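Long-range contact in EAL/GGDEF domain protein (PDB 3ICL), which belongs to the GGDEF family, whose domain shares the nucleotide-cyclase-like fold of a central beta sheet packed against helices: residues A[60-73]-A[81-93]. The protein carries 1 engineered substitution. Sequence-based numbering, arbitrary orientation.
Sequences TAERIRTAVRDGDT and KFTILLNGAKDTL. Engineered in segment 81-93: Lys81 (natural residue Glu). With SO4 (sulfate ion), chain C.
Ile64 puts its CD1 methyl over one face of the Phe82 ring, 4.1 Å from the centroid and offset toward the rim. Thr60 CG2 and Ala61 CB touch the same ring obliquely, so the aromatic fills a shallow hollow on the helix. Ile64 CG2, anti to the backbone N, is the next bump and meets Ile84 CD1 at 3.8 Å. Ile84 in turn offers CG2 to Val68 CG1, and its side chain also touches Ile102 of helix 96-106. Helix 50-67 thus lies over the central mixed sheet of the GGDEF fold, its segment 60-67 running 22° from strand 81-86. The chain then turns through Arg69-Asp72 and pairs with that strand: Thr73 and Leu85 form an antiparallel hydrogen-bonded pair. Within the turn, the Arg69 side chain bends at chi2 (83°) and chi3 (47°) and folds back on Asp72. Arg69 NE reaches the syn lone pair of Asp72 OD2 at 2.6 Å in a salt bridge. Arg69 NH2 gives Gly88 O a nearly straight hydrogen bond of 2.8 Å, from above the carbonyl plane. Thr92 CG2 packs obliquely against Arg69 NH1 at 3.6 Å. Asp72 OD1 accepts a hydrogen bond from Asn87 N, which comes from above the carboxylate plane, at 2.9 Å, while OD2 lies against Leu86 CD2.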
loop_
_atom_site.group_PDB
_atom_site.type_symbol
_atom_site.label_atom_id
_atom_site.label_comp_id
_atom_site.label_asym_id
_atom_site.label_seq_id
_atom_site.Cartn_x
_atom_site.Cartn_y
_atom_site.Cartn_z
ATOM N N THR A 60 6.046 -9.434 -0.980
ATOM C CA THR A 60 5.862 -7.984 -0.925
ATOM C C THR A 60 4.822 -7.644 0.142
ATOM O O THR A 60 4.989 -6.705 0.917
ATOM C CB THR A 60 5.398 -7.436 -2.294
ATOM O OG1 THR A 60 6.411 -7.689 -3.276
ATOM C CG2 THR A 60 5.143 -5.937 -2.216
ATOM N N ALA A 61 3.754 -8.431 0.178
ATOM C CA ALA A 61 2.680 -8.243 1.142
ATOM C C ALA A 61 3.182 -8.387 2.572
ATOM O O ALA A 61 2.751 -7.663 3.469
ATOM C CB ALA A 61 1.576 -9.255 0.881
ATOM N N GLU A 62 4.090 -9.334 2.789
ATOM C CA GLU A 62 4.631 -9.559 4.121
ATOM C C GLU A 62 5.579 -8.446 4.536
ATOM O O GLU A 62 5.564 -8.019 5.691
ATOM C CB GLU A 62 5.336 -10.918 4.180
ATOM C CG GLU A 62 4.407 -12.069 3.828
ATOM C CD GLU A 62 5.132 -13.392 3.660
ATOM O OE1 GLU A 62 6.304 -13.380 3.229
ATOM O OE2 GLU A 62 4.518 -14.444 3.939
ATOM N N ARG A 63 6.401 -7.969 3.606
ATOM C CA ARG A 63 7.327 -6.891 3.930
ATOM C C ARG A 63 6.549 -5.620 4.235
ATOM O O ARG A 63 6.973 -4.804 5.048
ATOM C CB ARG A 63 8.305 -6.636 2.781
ATOM C CG ARG A 63 9.314 -7.756 2.586
ATOM C CD ARG A 63 10.435 -7.345 1.656
ATOM N NE ARG A 63 11.304 -8.474 1.348
ATOM C CZ ARG A 63 12.334 -8.416 0.511
ATOM N NH1 ARG A 63 12.631 -7.279 -0.099
ATOM N NH2 ARG A 63 13.053 -9.500 0.266
ATOM N N ILE A 64 5.406 -5.449 3.579
ATOM C CA ILE A 64 4.589 -4.274 3.831
ATOM C C ILE A 64 4.063 -4.349 5.260
ATOM O O ILE A 64 4.094 -3.364 5.996
ATOM C CB ILE A 64 3.408 -4.190 2.849
ATOM C CG1 ILE A 64 3.934 -3.904 1.439
ATOM C CG2 ILE A 64 2.445 -3.100 3.292
ATOM C CD1 ILE A 64 2.858 -3.860 0.358
ATOM N N ARG A 65 3.597 -5.528 5.660
ATOM C CA ARG A 65 3.078 -5.696 7.013
ATOM C C ARG A 65 4.147 -5.435 8.079
ATOM O O ARG A 65 3.841 -4.946 9.165
ATOM C CB ARG A 65 2.490 -7.101 7.185
ATOM C CG ARG A 65 1.301 -7.378 6.279
ATOM C CD ARG A 65 0.536 -8.634 6.681
ATOM N NE ARG A 65 1.330 -9.849 6.520
ATOM C CZ ARG A 65 0.831 -11.080 6.588
ATOM N NH1 ARG A 65 -0.464 -11.265 6.810
ATOM N NH2 ARG A 65 1.630 -12.128 6.436
ATOM N N THR A 66 5.404 -5.749 7.774
ATOM C CA THR A 66 6.474 -5.527 8.750
ATOM C C THR A 66 6.767 -4.042 8.889
ATOM O O THR A 66 7.340 -3.606 9.891
ATOM C CB THR A 66 7.805 -6.202 8.344
ATOM O OG1 THR A 66 8.376 -5.500 7.231
ATOM C CG2 THR A 66 7.584 -7.647 7.964
ATOM N N ALA A 67 6.368 -3.265 7.885
ATOM C CA ALA A 67 6.630 -1.830 7.893
ATOM C C ALA A 67 5.492 -0.974 8.421
ATOM O O ALA A 67 5.674 0.216 8.648
ATOM C CB ALA A 67 7.032 -1.369 6.490
ATOM N N VAL A 68 4.315 -1.561 8.610
ATOM C CA VAL A 68 3.187 -0.804 9.150
ATOM C C VAL A 68 3.108 -1.079 10.650
ATOM O O VAL A 68 4.026 -1.671 11.210
ATOM C CB VAL A 68 1.847 -1.186 8.458
ATOM C CG1 VAL A 68 1.911 -0.803 6.984
ATOM C CG2 VAL A 68 1.567 -2.681 8.599
ATOM N N ARG A 69 2.037 -0.637 11.310
ATOM C CA ARG A 69 1.908 -0.875 12.746
ATOM C C ARG A 69 0.907 -1.986 13.042
ATOM O O ARG A 69 -0.008 -2.237 12.259
ATOM C CB ARG A 69 1.465 0.395 13.491
ATOM C CG ARG A 69 2.427 1.588 13.409
ATOM C CD ARG A 69 2.222 2.366 12.119
ATOM N NE ARG A 69 0.805 2.625 11.890
ATOM C CZ ARG A 69 0.070 3.467 12.608
ATOM N NH1 ARG A 69 0.621 4.149 13.603
ATOM N NH2 ARG A 69 -1.222 3.606 12.348
ATOM N N ASP A 70 1.085 -2.656 14.175
ATOM C CA ASP A 70 0.160 -3.712 14.556
ATOM C C ASP A 70 -1.194 -3.014 14.638
ATOM O O ASP A 70 -1.307 -1.940 15.226
ATOM C CB ASP A 70 0.549 -4.295 15.916
ATOM C CG ASP A 70 -0.293 -5.498 16.297
ATOM O OD1 ASP A 70 -0.275 -6.498 15.550
ATOM O OD2 ASP A 70 -0.974 -5.439 17.342
ATOM N N GLY A 71 -2.216 -3.605 14.031
ATOM C CA GLY A 71 -3.524 -2.971 14.048
ATOM C C GLY A 71 -3.875 -2.401 12.681
ATOM O O GLY A 71 -5.042 -2.130 12.399
ATOM N N ASP A 72 -2.868 -2.201 11.835
ATOM C CA ASP A 72 -3.113 -1.686 10.489
ATOM C C ASP A 72 -3.525 -2.856 9.597
ATOM O O ASP A 72 -3.247 -4.012 9.917
ATOM C CB ASP A 72 -1.854 -1.027 9.910
ATOM C CG ASP A 72 -1.457 0.241 10.650
ATOM O OD1 ASP A 72 -2.315 0.826 11.348
ATOM O OD2 ASP A 72 -0.288 0.660 10.515
ATOM N N THR A 73 -4.180 -2.559 8.477
ATOM C CA THR A 73 -4.619 -3.605 7.561
ATOM C C THR A 73 -4.061 -3.391 6.160
ATOM O O THR A 73 -3.985 -2.261 5.676
ATOM C CB THR A 73 -6.161 -3.658 7.477
ATOM O OG1 THR A 73 -6.699 -3.854 8.787
ATOM C CG2 THR A 73 -6.616 -4.808 6.586
ATOM N N LYS A 81 -1.478 -4.137 -6.868
ATOM C CA LYS A 81 -1.541 -2.950 -6.020
ATOM C C LYS A 81 -1.947 -3.406 -4.623
ATOM O O LYS A 81 -2.480 -4.501 -4.449
ATOM C CB LYS A 81 -2.562 -1.938 -6.541
ATOM C CG LYS A 81 -2.001 -0.874 -7.474
ATOM C CD LYS A 81 -1.692 -1.418 -8.858
ATOM C CE LYS A 81 -2.962 -1.790 -9.601
ATOM N NZ LYS A 81 -2.659 -2.290 -10.965
ATOM N N PHE A 82 -1.676 -2.571 -3.631
ATOM C CA PHE A 82 -2.019 -2.884 -2.249
ATOM C C PHE A 82 -2.634 -1.654 -1.584
ATOM O O PHE A 82 -2.134 -0.538 -1.748
ATOM C CB PHE A 82 -0.765 -3.297 -1.469
ATOM C CG PHE A 82 -0.152 -4.590 -1.929
ATOM C CD1 PHE A 82 -0.584 -5.805 -1.409
ATOM C CD2 PHE A 82 0.858 -4.595 -2.886
ATOM C CE1 PHE A 82 -0.020 -7.006 -1.836
ATOM C CE2 PHE A 82 1.428 -5.794 -3.318
ATOM C CZ PHE A 82 0.986 -6.998 -2.792
ATOM N N THR A 83 -3.728 -1.853 -0.858
ATOM C CA THR A 83 -4.353 -0.748 -0.140
ATOM C C THR A 83 -3.935 -0.931 1.307
ATOM O O THR A 83 -4.147 -1.986 1.902
ATOM C CB THR A 83 -5.884 -0.763 -0.230
ATOM O OG1 THR A 83 -6.369 -2.064 0.105
ATOM C CG2 THR A 83 -6.336 -0.370 -1.642
ATOM N N ILE A 84 -3.331 0.107 1.858
ATOM C CA ILE A 84 -2.827 0.072 3.218
ATOM C C ILE A 84 -3.574 1.043 4.125
ATOM O O ILE A 84 -3.581 2.250 3.895
ATOM C CB ILE A 84 -1.322 0.407 3.191
ATOM C CG1 ILE A 84 -0.605 -0.653 2.350
ATOM C CG2 ILE A 84 -0.769 0.509 4.602
ATOM C CD1 ILE A 84 0.685 -0.179 1.717
ATOM N N LEU A 85 -4.202 0.502 5.158
ATOM C CA LEU A 85 -4.952 1.304 6.114
ATOM C C LEU A 85 -4.161 1.541 7.390
ATOM O O LEU A 85 -3.763 0.594 8.065
ATOM C CB LEU A 85 -6.271 0.602 6.463
ATOM C CG LEU A 85 -7.017 1.030 7.732
ATOM C CD1 LEU A 85 -7.356 2.519 7.695
ATOM C CD2 LEU A 85 -8.286 0.193 7.858
ATOM N N LEU A 86 -3.921 2.811 7.705
ATOM C CA LEU A 86 -3.223 3.166 8.931
ATOM C C LEU A 86 -4.333 3.538 9.912
ATOM O O LEU A 86 -4.949 4.597 9.816
ATOM C CB LEU A 86 -2.268 4.340 8.693
ATOM C CG LEU A 86 -1.206 4.084 7.614
ATOM C CD1 LEU A 86 -0.220 5.232 7.612
ATOM C CD2 LEU A 86 -0.475 2.767 7.871
ATOM N N ASN A 87 -4.583 2.633 10.848
ATOM C CA ASN A 87 -5.650 2.777 11.835
ATOM C C ASN A 87 -5.276 3.738 12.964
ATOM O O ASN A 87 -5.037 3.314 14.097
ATOM C CB ASN A 87 -5.973 1.380 12.377
ATOM C CG ASN A 87 -7.235 1.344 13.204
ATOM O OD1 ASN A 87 -8.085 2.230 13.109
ATOM N ND2 ASN A 87 -7.376 0.299 14.011
ATOM N N GLY A 88 -5.252 5.032 12.646
ATOM C CA GLY A 88 -4.862 6.039 13.617
ATOM C C GLY A 88 -3.375 6.240 13.393
ATOM O O GLY A 88 -2.557 5.492 13.924
ATOM N N ALA A 89 -3.024 7.252 12.607
ATOM C CA ALA A 89 -1.631 7.505 12.250
ATOM C C ALA A 89 -0.859 8.516 13.089
ATOM O O ALA A 89 0.073 9.147 12.592
ATOM C CB ALA A 89 -1.557 7.906 10.780
ATOM N N LYS A 90 -1.224 8.666 14.354
ATOM C CA LYS A 90 -0.516 9.608 15.208
ATOM C C LYS A 90 0.982 9.313 15.202
ATOM O O LYS A 90 1.406 8.154 15.244
ATOM C CB LYS A 90 -1.046 9.541 16.642
ATOM C CG LYS A 90 -0.368 10.531 17.588
ATOM C CD LYS A 90 -1.056 10.572 18.948
ATOM C CE LYS A 90 -0.533 11.731 19.795
ATOM N NZ LYS A 90 -1.292 11.900 21.068
ATOM N N ASP A 91 1.777 10.375 15.125
ATOM C CA ASP A 91 3.230 10.272 15.130
ATOM C C ASP A 91 3.853 9.648 13.883
ATOM O O ASP A 91 5.018 9.255 13.906
ATOM C CB ASP A 91 3.693 9.509 16.376
ATOM C CG ASP A 91 3.191 10.139 17.663
ATOM O OD1 ASP A 91 3.386 11.359 17.845
ATOM O OD2 ASP A 91 2.605 9.413 18.492
ATOM N N THR A 92 3.090 9.555 12.797
ATOM C CA THR A 92 3.634 8.997 11.559
ATOM C C THR A 92 3.702 10.097 10.508
ATOM O O THR A 92 3.991 9.830 9.342
ATOM C CB THR A 92 2.759 7.855 10.984
ATOM O OG1 THR A 92 1.476 8.376 10.607
ATOM C CG2 THR A 92 2.580 6.740 12.013
ATOM N N LEU A 93 3.437 11.329 10.931
ATOM C CA LEU A 93 3.436 12.472 10.026
ATOM C C LEU A 93 2.471 12.172 8.878
ATOM O O LEU A 93 2.832 12.225 7.699
ATOM C CB LEU A 93 4.857 12.742 9.501
ATOM C CG LEU A 93 5.866 13.178 10.580
ATOM C CD1 LEU A 93 7.250 13.328 9.979
ATOM C CD2 LEU A 93 5.426 14.504 11.194
HETATM S S SO4 C . -1.168 -0.242 -13.363
HETATM O O1 SO4 C . -2.370 -0.045 -12.532
HETATM O O2 SO4 C . -1.053 -1.671 -13.721
HETATM O O3 SO4 C . -1.282 0.569 -14.591
HETATM O O4 SO4 C . 0.033 0.168 -12.607
#